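Local coordinates for tail spike protein (Acinetobacter phage vB_AbaP_AS12, PDB 6EU4) that forms the trimeric tailspike of the phage, which probably recognises and degrades the capsular polysaccharide of its Acinetobacter baumannii host, at residues G282-D287 with P310-K316; A301-D307 with M328-H333; L332-N336 with K358-A362. All blocks are in the same frame, centred on the assembly; numbering follows the deposited sequence.

Interaction 1 of 3, residues G282-D287 with P310-K316; sequences GLYGWD and PAKALFK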
# COMPACT_ATOMS: atom_id res chain seq x y z
N GLY A 282 12.70 23.12 10.59
CA GLY A 282 12.81 24.34 9.80
C GLY A 282 13.57 24.20 8.50
O GLY A 282 13.57 25.15 7.70
N LEU A 283 14.22 23.05 8.26
CA LEU A 283 15.00 22.81 7.05
C LEU A 283 14.43 21.68 6.20
O LEU A 283 14.07 21.91 5.05
CB LEU A 283 16.47 22.54 7.43
CG LEU A 283 17.43 22.19 6.28
CD1 LEU A 283 17.51 23.34 5.31
CD2 LEU A 283 18.83 21.83 6.79
N TYR A 284 14.36 20.45 6.74
CA TYR A 284 13.66 19.33 6.13
C TYR A 284 12.90 18.57 7.20
O TYR A 284 13.42 18.35 8.29
CB TYR A 284 14.61 18.33 5.45
CG TYR A 284 15.44 18.90 4.35
CD1 TYR A 284 14.86 19.30 3.15
CD2 TYR A 284 16.82 19.01 4.48
CE1 TYR A 284 15.61 19.81 2.14
CE2 TYR A 284 17.59 19.55 3.47
CZ TYR A 284 16.97 19.94 2.30
OH TYR A 284 17.72 20.45 1.27
N GLY A 285 11.71 18.10 6.86
CA GLY A 285 11.03 17.15 7.72
C GLY A 285 11.75 15.81 7.73
O GLY A 285 12.18 15.31 8.77
N TRP A 286 11.88 15.24 6.54
CA TRP A 286 12.59 13.99 6.32
C TRP A 286 13.69 14.24 5.31
O TRP A 286 13.43 14.78 4.23
CB TRP A 286 11.64 12.93 5.77
CG TRP A 286 10.51 12.56 6.63
CD1 TRP A 286 9.37 13.27 6.86
CD2 TRP A 286 10.39 11.34 7.38
NE1 TRP A 286 8.54 12.57 7.71
CE2 TRP A 286 9.15 11.39 8.04
CE3 TRP A 286 11.21 10.22 7.56
CZ2 TRP A 286 8.70 10.36 8.88
CZ3 TRP A 286 10.76 9.20 8.38
CH2 TRP A 286 9.52 9.28 9.03
N ASP A 287 14.91 13.88 5.68
CA ASP A 287 16.08 14.01 4.82
C ASP A 287 16.57 12.59 4.59
O ASP A 287 17.24 12.02 5.46
CB ASP A 287 17.13 14.91 5.47
CG ASP A 287 18.34 15.16 4.59
OD1 ASP A 287 18.54 14.41 3.60
OD2 ASP A 287 19.11 16.11 4.89
N PRO A 310 10.79 29.68 5.23
CA PRO A 310 10.43 28.36 4.70
C PRO A 310 11.51 27.32 4.91
O PRO A 310 12.71 27.62 4.94
CB PRO A 310 10.22 28.63 3.21
CG PRO A 310 11.12 29.80 2.93
CD PRO A 310 10.97 30.67 4.16
N ALA A 311 11.06 26.08 5.08
CA ALA A 311 11.92 24.92 4.93
C ALA A 311 12.30 24.78 3.47
O ALA A 311 11.66 25.34 2.57
CB ALA A 311 11.19 23.66 5.42
N LYS A 312 13.36 24.02 3.21
CA LYS A 312 13.67 23.72 1.82
C LYS A 312 12.66 22.75 1.24
O LYS A 312 12.14 22.95 0.13
CB LYS A 312 15.09 23.19 1.69
CG LYS A 312 16.13 24.31 1.86
CD LYS A 312 17.56 23.78 1.61
CE LYS A 312 18.65 24.79 2.00
NZ LYS A 312 18.33 26.21 1.64
N ALA A 313 12.35 21.69 1.99
CA ALA A 313 11.37 20.70 1.54
C ALA A 313 10.78 19.97 2.74
O ALA A 313 11.46 19.76 3.75
CB ALA A 313 12.00 19.66 0.60
N LEU A 314 9.54 19.53 2.60
CA LEU A 314 9.00 18.60 3.59
C LEU A 314 9.76 17.29 3.53
O LEU A 314 10.23 16.78 4.56
CB LEU A 314 7.50 18.37 3.37
CG LEU A 314 6.83 17.33 4.26
CD1 LEU A 314 7.07 17.60 5.74
CD2 LEU A 314 5.33 17.29 3.98
N PHE A 315 9.86 16.72 2.33
CA PHE A 315 10.60 15.49 2.05
C PHE A 315 11.72 15.77 1.06
O PHE A 315 11.47 16.24 -0.06
CB PHE A 315 9.69 14.42 1.43
CG PHE A 315 8.40 14.17 2.17
CD1 PHE A 315 8.39 13.42 3.33
CD2 PHE A 315 7.18 14.61 1.65
CE1 PHE A 315 7.20 13.17 4.00
CE2 PHE A 315 5.99 14.37 2.31
CZ PHE A 315 6.00 13.64 3.48
N LYS A 316 12.93 15.43 1.46
CA LYS A 316 14.08 15.40 0.56
C LYS A 316 14.45 13.92 0.42
O LYS A 316 14.83 13.28 1.40
CB LYS A 316 15.25 16.21 1.11
CG LYS A 316 16.49 16.09 0.23
CD LYS A 316 17.66 16.91 0.78
CE LYS A 316 18.85 16.81 -0.11
NZ LYS A 316 19.98 17.65 0.43
O HOH W 1 15.29 26.30 5.24
O HOH W 2 20.72 16.99 3.08
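Tyr284 and Lys316 share a face of the sheet, and their first torsions set how they overlap: CG of the tyrosine lies anti to its carbonyl carbon (chi1 -60°), while Lys316 starts anti to its amide nitrogen (chi1 176°) and then runs fully extended. The lysine chain therefore crosses one face of the ring, with CD 3.9 Å from the ring centroid in a CH-pi contact displaced toward the phenol end. Lys312 approaches the same ring obliquely, its CB 3.4 Å from Tyr284 CE1, and farther out its methylenes run alongside Leu283, whose CD1 lies 3.7 Å from Lys312 CD. Ala313 CB sits at the ring's edge, in its plane. Beyond the bend at Gly285 the two chains pair as parallel strands, the step from one coil of a right-handed beta-helix to the next. Trp286 N donates to Leu314 O, and Lys316 N donates to Trp286 O at 2.9 Å in an almost straight bond. The opposite face of this sheet carries Trp286 and Phe315, which lie side by side with Trp286 CD1 3.6 Å from Phe315 CE1 and the planes inclined by 34°. Before the bend, Lys312 N reaches Leu283 O on a lone pair, and one water joins Gly282 O to Pro310 O. Asp287 OD2 has its main partner in Arg253, yet a second water links it to Lys316 NZ at 2.8 Å from the amine. The lysine is thus divided in its duties: its hydrocarbon part covers an aromatic face, while its ammonium end joins, through water, a carboxylate whose negative charge is probably already balanced largely by arginine.

Interaction 2 of 3, residues A301-D307 with M328-H333; sequences ADFVGAD and MNEHLH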
# COMPACT_ATOMS: atom_id res chain seq x y z
N ALA A 301 3.21 14.96 9.50
CA ALA A 301 4.25 15.98 9.60
C ALA A 301 3.57 17.32 9.82
O ALA A 301 2.76 17.74 8.99
CB ALA A 301 5.10 15.99 8.35
N ASP A 302 3.84 17.94 10.96
CA ASP A 302 3.15 19.17 11.33
C ASP A 302 4.17 20.28 11.56
O ASP A 302 5.24 20.05 12.15
CB ASP A 302 2.32 19.02 12.62
CG ASP A 302 1.03 18.21 12.43
OD1 ASP A 302 1.07 17.17 11.75
OD2 ASP A 302 -0.02 18.60 13.02
N PHE A 303 3.83 21.48 11.10
CA PHE A 303 4.57 22.69 11.45
C PHE A 303 6.00 22.64 10.92
O PHE A 303 6.95 23.04 11.61
CB PHE A 303 4.57 22.95 12.95
CG PHE A 303 3.20 22.87 13.57
CD1 PHE A 303 2.20 23.74 13.17
CD2 PHE A 303 2.92 21.93 14.54
CE1 PHE A 303 0.93 23.67 13.73
CE2 PHE A 303 1.65 21.84 15.09
CZ PHE A 303 0.66 22.71 14.67
N VAL A 304 6.16 22.20 9.68
CA VAL A 304 7.46 22.20 9.02
C VAL A 304 7.62 23.51 8.26
O VAL A 304 6.75 23.90 7.47
CB VAL A 304 7.58 20.98 8.08
CG1 VAL A 304 8.80 21.08 7.20
CG2 VAL A 304 7.63 19.71 8.93
N GLY A 305 8.72 24.22 8.53
CA GLY A 305 8.88 25.58 8.07
C GLY A 305 8.02 26.52 8.89
O GLY A 305 7.19 26.11 9.71
N ALA A 306 8.21 27.81 8.67
CA ALA A 306 7.43 28.83 9.34
C ALA A 306 7.13 29.94 8.35
O ALA A 306 7.87 30.15 7.38
CB ALA A 306 8.17 29.39 10.56
N ASP A 307 6.06 30.67 8.61
CA ASP A 307 5.65 31.74 7.71
C ASP A 307 6.77 32.75 7.58
O ASP A 307 7.23 33.32 8.58
CB ASP A 307 4.37 32.39 8.23
CG ASP A 307 3.62 33.16 7.17
OD1 ASP A 307 4.11 33.28 6.02
OD2 ASP A 307 2.53 33.66 7.51
N MSE A 328 0.08 12.06 5.86
CA MSE A 328 -0.47 13.41 5.99
C MSE A 328 0.59 14.46 6.27
O MSE A 328 1.70 14.16 6.72
CB MSE A 328 -1.51 13.48 7.11
CG MSE A 328 -2.66 12.53 6.92
SE MSE A 328 -4.09 12.90 8.19
CE MSE A 328 -4.59 14.71 7.65
N ASN A 329 0.21 15.71 6.04
CA ASN A 329 0.91 16.83 6.62
C ASN A 329 -0.11 17.92 6.91
O ASN A 329 -1.15 18.02 6.26
CB ASN A 329 2.01 17.37 5.69
CG ASN A 329 1.49 18.37 4.70
OD1 ASN A 329 0.97 18.00 3.64
ND2 ASN A 329 1.59 19.65 5.06
N GLU A 330 0.22 18.74 7.91
CA GLU A 330 -0.57 19.91 8.26
C GLU A 330 0.37 21.07 8.58
O GLU A 330 1.21 20.95 9.48
CB GLU A 330 -1.48 19.64 9.48
CG GLU A 330 -2.48 18.49 9.28
CD GLU A 330 -3.47 18.31 10.41
OE1 GLU A 330 -3.85 19.31 11.07
OE2 GLU A 330 -3.90 17.16 10.62
N HIS A 331 0.20 22.18 7.86
CA HIS A 331 0.92 23.44 8.05
C HIS A 331 2.35 23.32 7.55
O HIS A 331 3.25 22.91 8.29
CB HIS A 331 0.88 23.90 9.51
CG HIS A 331 -0.51 24.00 10.07
ND1 HIS A 331 -1.38 25.00 9.72
CD2 HIS A 331 -1.18 23.18 10.91
CE1 HIS A 331 -2.54 24.80 10.33
NE2 HIS A 331 -2.44 23.70 11.06
N LEU A 332 2.55 23.69 6.29
CA LEU A 332 3.84 23.56 5.62
C LEU A 332 4.18 24.87 4.94
O LEU A 332 3.40 25.37 4.12
CB LEU A 332 3.81 22.43 4.58
CG LEU A 332 5.11 22.24 3.78
CD1 LEU A 332 6.21 21.80 4.70
CD2 LEU A 332 4.93 21.22 2.67
N HIS A 333 5.33 25.42 5.31
CA HIS A 333 5.97 26.54 4.61
C HIS A 333 7.30 26.01 4.08
O HIS A 333 8.28 25.90 4.83
CB HIS A 333 6.17 27.74 5.52
CG HIS A 333 4.89 28.35 6.00
ND1 HIS A 333 4.32 29.46 5.41
CD2 HIS A 333 4.07 28.00 7.02
CE1 HIS A 333 3.21 29.77 6.05
NE2 HIS A 333 3.02 28.90 7.02
O HOH W 3 3.54 20.16 7.39
O HOH W 4 -1.91 20.64 12.93
O HOH W 5 4.57 25.31 9.29
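Where strands 284-304 and 321-334 run into a corner of the beta-helix, Asp302 lies beside Glu330 just before the bend and Phe303 beside His331 at it. Before the corner the chains pair in parallel: Glu330 N donates to Ala301 O, and Phe303 N returns the bond to Glu330 O at 3.1 Å, in the carbonyl plane. The two carboxylates on this face point the same way, and a water donating to Asp302 OD2 and Glu330 OE1 spans the 4.4 Å between those like-charged oxygens. The other oxygen of Asp302 is held by Trp277. At the bend itself the Phe303 and His331 rings are almost parallel, 7° apart, but slid so that they barely overlap; Phe303 CE1 comes to 3.6 Å from His331 CD2. Stacking like residues at equivalent places on successive coils is a hallmark of parallel beta-helices, and here it continues past the corner, where Val304 and Leu332 turn to the interior and His333 N donates to Val304 O. With CG of Leu332 opposite its backbone N (chi1 178°), the second torsion (65°) turns CD1 to 3.7 Å from Val304 CG1. Farther on, the 301-307 chain folds over the imidazole of His333: Ala306 C and Asp307 CA lie above one face, and Asp307 CB makes a CH-pi contact 4.0 Å from the ring centroid. Tyr356 stacks with the same imidazole, and the Asp307 carboxylate forms a salt bridge with Lys358.

Interaction 3 of 3, residues L332-N336 with K358-A362; sequences LHAQN and KYKPA
His333 ND1 and Tyr359 OH form the direct polar link of this contact, a hydrogen bond of 2.8 Å in which either atom could be the donor. The rings meet rim to rim, their planes 67° apart: the phenol oxygen lies at the edge of the imidazole, near its plane, and ND1 in turn lies in the plane of the tyrosine ring. Packing reinforces the bond, because Tyr359 CE2 also reaches His333 CB at 3.6 Å. The tyrosine ring is directed there by a first torsion of -61°, which sets CG anti to the carbonyl carbon, while Lys358 CG lies over one of its faces. Gln335 provides the second direct touch. Its chain is extended from the start (chi1 -173°) and crosses Pro361 at about a right angle, bringing OE1 to 3.7 Å from Pro361 CB and CD to 3.8 Å from Pro361 CD.

Between these two points the backbones are joined through water. One molecule accepts from Tyr359 N and donates to Ala334 O at 2.9 Å; another donates to both Gln335 O and Tyr359 O, lying 2.7 Å from the former. In the next shell, Gly308 N is hydrogen-bonded to Tyr359 OH, giving the phenol oxygen a second partner, and Asn368 and Asn369 accept from Gln335 NE2, holding the amide beside the proline. The 358-362 loop, which follows strand 351-355 on the surface of the beta-helix, is thus fastened without strand pairing. A ring-to-ring hydrogen bond, two water bridges and an amide packed against a proline make the junction largely polar and partly hydrated, and the phenol oxygen, shared by the imidazole and a backbone amide, anchors one end of it.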
# COMPACT_ATOMS: atom_id res chain seq x y z
N LEU A 332 2.55 23.69 6.29
CA LEU A 332 3.84 23.56 5.62
C LEU A 332 4.18 24.87 4.94
O LEU A 332 3.40 25.37 4.12
CB LEU A 332 3.81 22.43 4.58
CG LEU A 332 5.11 22.24 3.78
CD1 LEU A 332 6.21 21.80 4.70
CD2 LEU A 332 4.93 21.22 2.67
N HIS A 333 5.33 25.42 5.31
CA HIS A 333 5.97 26.54 4.61
C HIS A 333 7.30 26.01 4.08
O HIS A 333 8.28 25.90 4.83
CB HIS A 333 6.17 27.74 5.52
CG HIS A 333 4.89 28.35 6.00
ND1 HIS A 333 4.32 29.46 5.41
CD2 HIS A 333 4.07 28.00 7.02
CE1 HIS A 333 3.21 29.77 6.05
NE2 HIS A 333 3.02 28.90 7.02
N ALA A 334 7.35 25.69 2.79
CA ALA A 334 8.54 25.11 2.20
C ALA A 334 8.63 25.45 0.73
O ALA A 334 7.62 25.70 0.07
CB ALA A 334 8.54 23.59 2.36
N GLN A 335 9.85 25.42 0.20
CA GLN A 335 10.02 25.66 -1.23
C GLN A 335 9.53 24.47 -2.05
O GLN A 335 8.96 24.66 -3.13
CB GLN A 335 11.48 25.95 -1.55
CG GLN A 335 11.70 26.37 -2.99
CD GLN A 335 13.17 26.61 -3.28
OE1 GLN A 335 13.84 27.32 -2.54
NE2 GLN A 335 13.68 25.98 -4.33
N ASN A 336 9.77 23.25 -1.58
CA ASN A 336 9.24 22.05 -2.22
C ASN A 336 8.44 21.25 -1.21
O ASN A 336 8.77 21.22 -0.02
CB ASN A 336 10.34 21.10 -2.74
CG ASN A 336 11.37 21.76 -3.67
OD1 ASN A 336 12.56 21.47 -3.54
ND2 ASN A 336 10.94 22.57 -4.62
N LYS A 358 4.19 29.63 -1.60
CA LYS A 358 4.49 31.01 -1.99
C LYS A 358 5.97 31.35 -1.95
O LYS A 358 6.33 32.54 -1.96
CB LYS A 358 3.73 31.99 -1.09
CG LYS A 358 4.06 31.85 0.40
CD LYS A 358 3.32 32.92 1.24
CE LYS A 358 3.72 32.83 2.70
NZ LYS A 358 2.98 33.81 3.55
N TYR A 359 6.85 30.35 -1.92
CA TYR A 359 8.27 30.58 -1.69
C TYR A 359 9.10 30.29 -2.93
O TYR A 359 8.80 29.36 -3.70
CB TYR A 359 8.75 29.74 -0.51
CG TYR A 359 8.01 30.09 0.75
CD1 TYR A 359 8.33 31.27 1.43
CD2 TYR A 359 7.00 29.29 1.25
CE1 TYR A 359 7.69 31.62 2.57
CE2 TYR A 359 6.33 29.64 2.41
CZ TYR A 359 6.69 30.82 3.05
OH TYR A 359 6.07 31.23 4.21
N LYS A 360 10.15 31.08 -3.11
CA LYS A 360 11.01 31.00 -4.28
C LYS A 360 12.47 31.11 -3.86
O LYS A 360 12.79 31.84 -2.92
CB LYS A 360 10.70 32.11 -5.29
CG LYS A 360 9.29 32.06 -5.83
CD LYS A 360 8.96 33.20 -6.77
CE LYS A 360 7.54 33.04 -7.26
NZ LYS A 360 7.14 34.17 -8.17
N PRO A 361 13.37 30.43 -4.57
CA PRO A 361 14.80 30.60 -4.32
C PRO A 361 15.30 31.92 -4.86
O PRO A 361 14.73 32.50 -5.79
CB PRO A 361 15.42 29.42 -5.10
CG PRO A 361 14.53 29.28 -6.29
CD PRO A 361 13.12 29.54 -5.73
N ALA A 362 16.40 32.39 -4.28
CA ALA A 362 17.02 33.62 -4.77
C ALA A 362 17.50 33.45 -6.20
O ALA A 362 17.35 34.36 -7.03
CB ALA A 362 18.19 34.02 -3.86
O HOH W 6 6.36 27.39 -1.86
O HOH W 7 7.76 26.83 -4.29

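In the fold
From the N terminus, 282-287 leads into strand 284-304, whose far end supplies 301-307 for interaction 2. The chain then reaches 310-316, closing the loop of interaction 1, before 328-333 closes that of interaction 2; the two therefore cross, each loop spanning about one coil of the beta-helix. Interaction 3 begins where interaction 2 ends, sharing Leu332 and His333, and closes with 358-362, in series after interaction 1. All three lie close together on one side of the solenoid, their centres 9 to 12 Å apart. Ala311 N probably bonds to His333 O, and Lys312 O to Asn336 N, so interaction 1 abuts both others, while the Asp307-Lys358 salt bridge ties interaction 2 to the surface loop of interaction 3.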